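Local coordinates for cyclopropane mycolic acid synthase 3 (Mycobacterium tuberculosis, PDB 1L1E), which probably converts a double bond at the proximal position of alpha mycolic acids into a cyclopropane ring, using S-adenosyl-L-methionine as the one-carbon donor, at residues Gly72-Glu84 with Ala100-Thr112. Sequence-based numbering, arbitrary orientation.
With SAH (S-adenosyl-L-homocysteine), chain D.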
loop_
_atom_site.group_PDB
_atom_site.type_symbol
_atom_site.label_atom_id
_atom_site.label_comp_id
_atom_site.label_asym_id
_atom_site.label_seq_id
_atom_site.Cartn_x
_atom_site.Cartn_y
_atom_site.Cartn_z
ATOM N N GLY A 72 -4.828 -2.883 -6.354
ATOM C CA GLY A 72 -3.907 -1.758 -6.380
ATOM C C GLY A 72 -2.508 -2.340 -6.370
ATOM O O GLY A 72 -1.700 -2.061 -5.474
ATOM N N CYS A 73 -2.216 -3.142 -7.391
ATOM C CA CYS A 73 -0.946 -3.860 -7.491
ATOM C C CYS A 73 0.356 -3.112 -7.765
ATOM O O CYS A 73 1.414 -3.731 -7.780
ATOM C CB CYS A 73 -1.091 -4.981 -8.524
ATOM S SG CYS A 73 -1.396 -4.382 -10.195
ATOM N N GLY A 74 0.298 -1.799 -7.972
ATOM C CA GLY A 74 1.516 -1.068 -8.262
ATOM C C GLY A 74 2.294 -1.691 -9.415
ATOM O O GLY A 74 1.721 -2.071 -10.444
ATOM N N TRP A 75 3.608 -1.810 -9.246
ATOM C CA TRP A 75 4.446 -2.376 -10.291
ATOM C C TRP A 75 4.643 -3.889 -10.270
ATOM O O TRP A 75 5.579 -4.406 -10.879
ATOM C CB TRP A 75 5.788 -1.656 -10.310
ATOM C CG TRP A 75 5.665 -0.279 -10.894
ATOM C CD1 TRP A 75 5.678 0.053 -12.220
ATOM C CD2 TRP A 75 5.506 0.945 -10.175
ATOM N NE1 TRP A 75 5.543 1.410 -12.369
ATOM C CE2 TRP A 75 5.435 1.986 -11.132
ATOM C CE3 TRP A 75 5.415 1.270 -8.815
ATOM C CZ2 TRP A 75 5.279 3.338 -10.769
ATOM C CZ3 TRP A 75 5.260 2.613 -8.453
ATOM C CH2 TRP A 75 5.195 3.629 -9.430
ATOM N N GLY A 76 3.769 -4.587 -9.549
ATOM C CA GLY A 76 3.800 -6.041 -9.523
ATOM C C GLY A 76 4.661 -6.902 -8.615
ATOM O O GLY A 76 4.501 -8.120 -8.655
ATOM N N ALA A 77 5.542 -6.331 -7.800
ATOM C CA ALA A 77 6.403 -7.151 -6.932
ATOM C C ALA A 77 5.665 -8.171 -6.049
ATOM O O ALA A 77 6.167 -9.284 -5.824
ATOM C CB ALA A 77 7.282 -6.247 -6.043
ATOM N N THR A 78 4.486 -7.798 -5.549
ATOM C CA THR A 78 3.723 -8.686 -4.677
ATOM C C THR A 78 3.220 -9.907 -5.445
ATOM O O THR A 78 3.337 -11.046 -4.984
ATOM C CB THR A 78 2.514 -7.948 -4.033
ATOM O OG1 THR A 78 2.973 -6.803 -3.299
ATOM C CG2 THR A 78 1.766 -8.875 -3.085
ATOM N N MET A 79 2.649 -9.675 -6.620
ATOM C CA MET A 79 2.149 -10.783 -7.408
ATOM C C MET A 79 3.310 -11.654 -7.888
ATOM O O MET A 79 3.186 -12.874 -7.932
ATOM C CB MET A 79 1.330 -10.281 -8.596
ATOM C CG MET A 79 0.023 -9.602 -8.198
ATOM S SD MET A 79 -1.041 -9.261 -9.620
ATOM C CE MET A 79 -0.246 -7.840 -10.270
ATOM N N ARG A 80 4.436 -11.041 -8.248
ATOM C CA ARG A 80 5.566 -11.853 -8.689
ATOM C C ARG A 80 6.005 -12.764 -7.546
ATOM O O ARG A 80 6.261 -13.945 -7.752
ATOM C CB ARG A 80 6.756 -10.995 -9.121
ATOM C CG ARG A 80 7.832 -11.851 -9.768
ATOM C CD ARG A 80 9.211 -11.239 -9.736
ATOM N NE ARG A 80 10.150 -12.170 -10.353
ATOM C CZ ARG A 80 10.293 -12.317 -11.666
ATOM N NH1 ARG A 80 9.567 -11.581 -12.498
ATOM N NH2 ARG A 80 11.138 -13.220 -12.148
ATOM N N ARG A 81 6.097 -12.207 -6.341
ATOM C CA ARG A 81 6.488 -12.993 -5.182
ATOM C C ARG A 81 5.472 -14.118 -4.945
ATOM O O ARG A 81 5.852 -15.273 -4.731
ATOM C CB ARG A 81 6.577 -12.106 -3.932
ATOM C CG ARG A 81 7.086 -12.834 -2.681
ATOM C CD ARG A 81 8.570 -13.198 -2.798
ATOM N NE ARG A 81 9.131 -13.549 -1.501
ATOM C CZ ARG A 81 10.414 -13.822 -1.268
ATOM N NH1 ARG A 81 11.306 -13.791 -2.253
ATOM N NH2 ARG A 81 10.804 -14.122 -0.038
ATOM N N ALA A 82 4.185 -13.783 -4.976
ATOM C CA ALA A 82 3.134 -14.787 -4.767
ATOM C C ALA A 82 3.301 -15.986 -5.702
ATOM O O ALA A 82 3.129 -17.140 -5.292
ATOM C CB ALA A 82 1.754 -14.160 -4.975
ATOM N N ILE A 83 3.626 -15.712 -6.960
ATOM C CA ILE A 83 3.805 -16.780 -7.944
ATOM C C ILE A 83 5.030 -17.624 -7.616
ATOM O O ILE A 83 4.929 -18.833 -7.426
ATOM C CB ILE A 83 4.002 -16.218 -9.375
ATOM C CG1 ILE A 83 2.764 -15.439 -9.819
ATOM C CG2 ILE A 83 4.288 -17.373 -10.346
ATOM C CD1 ILE A 83 2.879 -14.833 -11.206
ATOM N N GLU A 84 6.178 -16.964 -7.531
ATOM C CA GLU A 84 7.455 -17.632 -7.267
ATOM C C GLU A 84 7.629 -18.315 -5.919
ATOM O O GLU A 84 8.097 -19.455 -5.860
ATOM C CB GLU A 84 8.605 -16.650 -7.482
ATOM C CG GLU A 84 8.773 -16.209 -8.919
ATOM C CD GLU A 84 9.919 -15.235 -9.089
ATOM O OE1 GLU A 84 10.172 -14.816 -10.241
ATOM O OE2 GLU A 84 10.567 -14.890 -8.070
ATOM N N ALA A 100 0.187 -0.983 -15.343
ATOM C CA ALA A 100 -0.467 -2.083 -16.048
ATOM C C ALA A 100 0.453 -2.608 -17.149
ATOM O O ALA A 100 0.683 -3.806 -17.254
ATOM C CB ALA A 100 -1.792 -1.628 -16.637
ATOM N N GLY A 101 0.980 -1.705 -17.963
ATOM C CA GLY A 101 1.874 -2.127 -19.024
ATOM C C GLY A 101 3.117 -2.788 -18.454
ATOM O O GLY A 101 3.529 -3.841 -18.936
ATOM N N HIS A 102 3.722 -2.172 -17.437
ATOM C CA HIS A 102 4.914 -2.734 -16.821
ATOM C C HIS A 102 4.651 -4.128 -16.263
ATOM O O HIS A 102 5.446 -5.047 -16.478
ATOM C CB HIS A 102 5.430 -1.824 -15.704
ATOM C CG HIS A 102 6.650 -2.350 -15.013
ATOM N ND1 HIS A 102 6.598 -3.355 -14.070
ATOM C CD2 HIS A 102 7.957 -2.020 -15.141
ATOM C CE1 HIS A 102 7.821 -3.620 -13.645
ATOM N NE2 HIS A 102 8.665 -2.825 -14.279
ATOM N N VAL A 103 3.540 -4.297 -15.549
ATOM C CA VAL A 103 3.230 -5.613 -14.982
ATOM C C VAL A 103 2.938 -6.678 -16.051
ATOM O O VAL A 103 3.268 -7.837 -15.867
ATOM C CB VAL A 103 2.029 -5.557 -14.005
ATOM C CG1 VAL A 103 1.648 -6.962 -13.566
ATOM C CG2 VAL A 103 2.392 -4.709 -12.772
ATOM N N GLN A 104 2.305 -6.290 -17.153
ATOM C CA GLN A 104 1.992 -7.259 -18.201
ATOM C C GLN A 104 3.296 -7.704 -18.859
ATOM O O GLN A 104 3.489 -8.885 -19.123
ATOM C CB GLN A 104 1.041 -6.647 -19.235
ATOM C CG GLN A 104 0.612 -7.598 -20.366
ATOM C CD GLN A 104 -0.215 -8.784 -19.881
ATOM O OE1 GLN A 104 0.260 -9.923 -19.857
ATOM N NE2 GLN A 104 -1.458 -8.520 -19.491
ATOM N N LYS A 105 4.193 -6.759 -19.120
ATOM C CA LYS A 105 5.480 -7.101 -19.716
ATOM C C LYS A 105 6.184 -8.074 -18.772
ATOM O O LYS A 105 6.748 -9.086 -19.203
ATOM C CB LYS A 105 6.336 -5.846 -19.906
ATOM C CG LYS A 105 7.729 -6.122 -20.450
ATOM C CD LYS A 105 8.432 -4.830 -20.848
ATOM C CE LYS A 105 9.763 -5.108 -21.534
ATOM N NZ LYS A 105 10.402 -3.859 -22.050
ATOM N N MET A 106 6.135 -7.763 -17.481
ATOM C CA MET A 106 6.748 -8.600 -16.461
ATOM C C MET A 106 6.169 -10.000 -16.600
ATOM O O MET A 106 6.907 -10.984 -16.729
ATOM C CB MET A 106 6.436 -8.044 -15.063
ATOM C CG MET A 106 7.269 -8.654 -13.940
ATOM S SD MET A 106 6.591 -8.352 -12.292
ATOM C CE MET A 106 8.021 -7.727 -11.412
ATOM N N PHE A 107 4.841 -10.085 -16.578
ATOM C CA PHE A 107 4.144 -11.359 -16.705
ATOM C C PHE A 107 4.538 -12.145 -17.969
ATOM O O PHE A 107 4.734 -13.363 -17.907
ATOM C CB PHE A 107 2.626 -11.138 -16.710
ATOM C CG PHE A 107 2.030 -10.877 -15.347
ATOM C CD1 PHE A 107 0.702 -10.484 -15.232
ATOM C CD2 PHE A 107 2.779 -11.042 -14.183
ATOM C CE1 PHE A 107 0.126 -10.259 -13.987
ATOM C CE2 PHE A 107 2.209 -10.820 -12.930
ATOM C CZ PHE A 107 0.880 -10.428 -12.835
ATOM N N ASP A 108 4.634 -11.445 -19.101
ATOM C CA ASP A 108 4.990 -12.062 -20.382
ATOM C C ASP A 108 6.424 -12.606 -20.411
ATOM O O ASP A 108 6.733 -13.521 -21.184
ATOM C CB ASP A 108 4.831 -11.059 -21.534
ATOM C CG ASP A 108 3.391 -10.623 -21.751
ATOM O OD1 ASP A 108 2.466 -11.381 -21.408
ATOM O OD2 ASP A 108 3.185 -9.519 -22.289
ATOM N N GLN A 109 7.296 -12.044 -19.578
ATOM C CA GLN A 109 8.691 -12.473 -19.534
ATOM C C GLN A 109 8.946 -13.721 -18.694
ATOM O O GLN A 109 9.829 -14.520 -19.015
ATOM C CB GLN A 109 9.576 -11.335 -19.028
ATOM C CG GLN A 109 9.728 -10.198 -20.018
ATOM C CD GLN A 109 10.416 -8.982 -19.419
ATOM O OE1 GLN A 109 10.750 -8.042 -20.133
ATOM N NE2 GLN A 109 10.619 -8.992 -18.103
ATOM N N MET A 110 8.173 -13.898 -17.628
ATOM C CA MET A 110 8.367 -15.055 -16.769
ATOM C C MET A 110 7.675 -16.303 -17.294
ATOM O O MET A 110 6.769 -16.229 -18.118
ATOM C CB MET A 110 7.914 -14.741 -15.329
ATOM C CG MET A 110 6.547 -14.085 -15.169
ATOM S SD MET A 110 6.272 -13.470 -13.455
ATOM C CE MET A 110 7.037 -11.905 -13.559
ATOM N N ASP A 111 8.139 -17.457 -16.838
ATOM C CA ASP A 111 7.555 -18.720 -17.248
ATOM C C ASP A 111 7.104 -19.491 -16.024
ATOM O O ASP A 111 7.891 -19.754 -15.110
ATOM C CB ASP A 111 8.557 -19.560 -18.041
ATOM C CG ASP A 111 8.069 -20.978 -18.258
ATOM O OD1 ASP A 111 8.170 -21.792 -17.317
ATOM O OD2 ASP A 111 7.562 -21.276 -19.357
ATOM N N THR A 112 5.822 -19.830 -16.017
ATOM C CA THR A 112 5.198 -20.573 -14.935
ATOM C C THR A 112 3.848 -21.061 -15.449
ATOM O O THR A 112 3.195 -20.382 -16.248
ATOM C CB THR A 112 4.966 -19.679 -13.666
ATOM O OG1 THR A 112 4.198 -20.409 -12.695
ATOM C CG2 THR A 112 4.216 -18.397 -14.025
HETATM N N SAH D . 0.387 -2.120 -3.692
HETATM C CA SAH D . 1.535 -1.574 -4.418
HETATM C CB SAH D . 1.221 -0.158 -4.950
HETATM C CG SAH D . 0.779 0.880 -3.914
HETATM S SD SAH D . 0.438 2.502 -4.616
HETATM C C SAH D . 2.773 -1.510 -3.507
HETATM O O SAH D . 2.665 -1.928 -2.350
HETATM O OXT SAH D . 3.820 -1.019 -3.955
HETATM C "C5'" SAH D . -1.379 2.440 -4.773
HETATM C "C4'" SAH D . -1.906 1.462 -5.830
HETATM O "O4'" SAH D . -3.344 1.254 -5.724
HETATM C "C3'" SAH D . -1.681 1.938 -7.263
HETATM O "O3'" SAH D . -1.366 0.776 -8.063
HETATM C "C2'" SAH D . -3.008 2.533 -7.648
HETATM O "O2'" SAH D . -3.148 2.660 -9.065
HETATM C "C1'" SAH D . -3.949 1.559 -7.007
HETATM N N9 SAH D . -5.329 2.061 -6.825
HETATM C C8 SAH D . -5.793 3.217 -6.281
HETATM N N7 SAH D . -7.073 3.384 -6.246
HETATM C C5 SAH D . -7.544 2.214 -6.829
HETATM C C6 SAH D . -8.856 1.713 -7.116
HETATM N N6 SAH D . -9.977 2.389 -6.820
HETATM N N1 SAH D . -8.956 0.475 -7.722
HETATM C C2 SAH D . -7.829 -0.217 -8.021
HETATM N N3 SAH D . -6.550 0.151 -7.798
HETATM C C4 SAH D . -6.479 1.389 -7.195
HETATM O O HOH W 1 9.517 -11.324 -15.868
#
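Helices 77-84 and 100-109 run side by side in the same sense, their axes 11.1 Å apart at closest and inclined by 21°, and the backbones come nearest where G76 faces V103, 5.5 Å between CA atoms. G76, the N-cap of helix 77-84, has no side chain, and V103 CG2 packs directly against its backbone, 3.5 Å from G76 N, while V103 CG1 lies 3.9 Å from M79 CE. Alongside, W75 turns its indole edge onto one face of the H102 imidazole in a T-shaped stack, CD1 being 3.8 Å from H102 CG; N98 holds the indole N-H. The turn 73-76 belongs to the glycine-rich loop of a Rossmann-like methyltransferase, whose other side grips S-adenosyl-L-homocysteine (SAH): SAH N donates to G72 O (2.7 Å), and G74 N donates to O3'. Deeper in, over strand 89-94, M79 sets SD at the edge of the F107 ring, a Met-aromatic contact (5.3 Å from SD to the ring centroid), and the bend at chi3 (-78°) turns CE toward F107 CZ. Farther along, I83 lays CG2 on T112 CG2 at 3.8 Å. On the outer side extended R80 crosses M106 at a slant, and a water donates to M106 O and accepts weakly from R80 NH1.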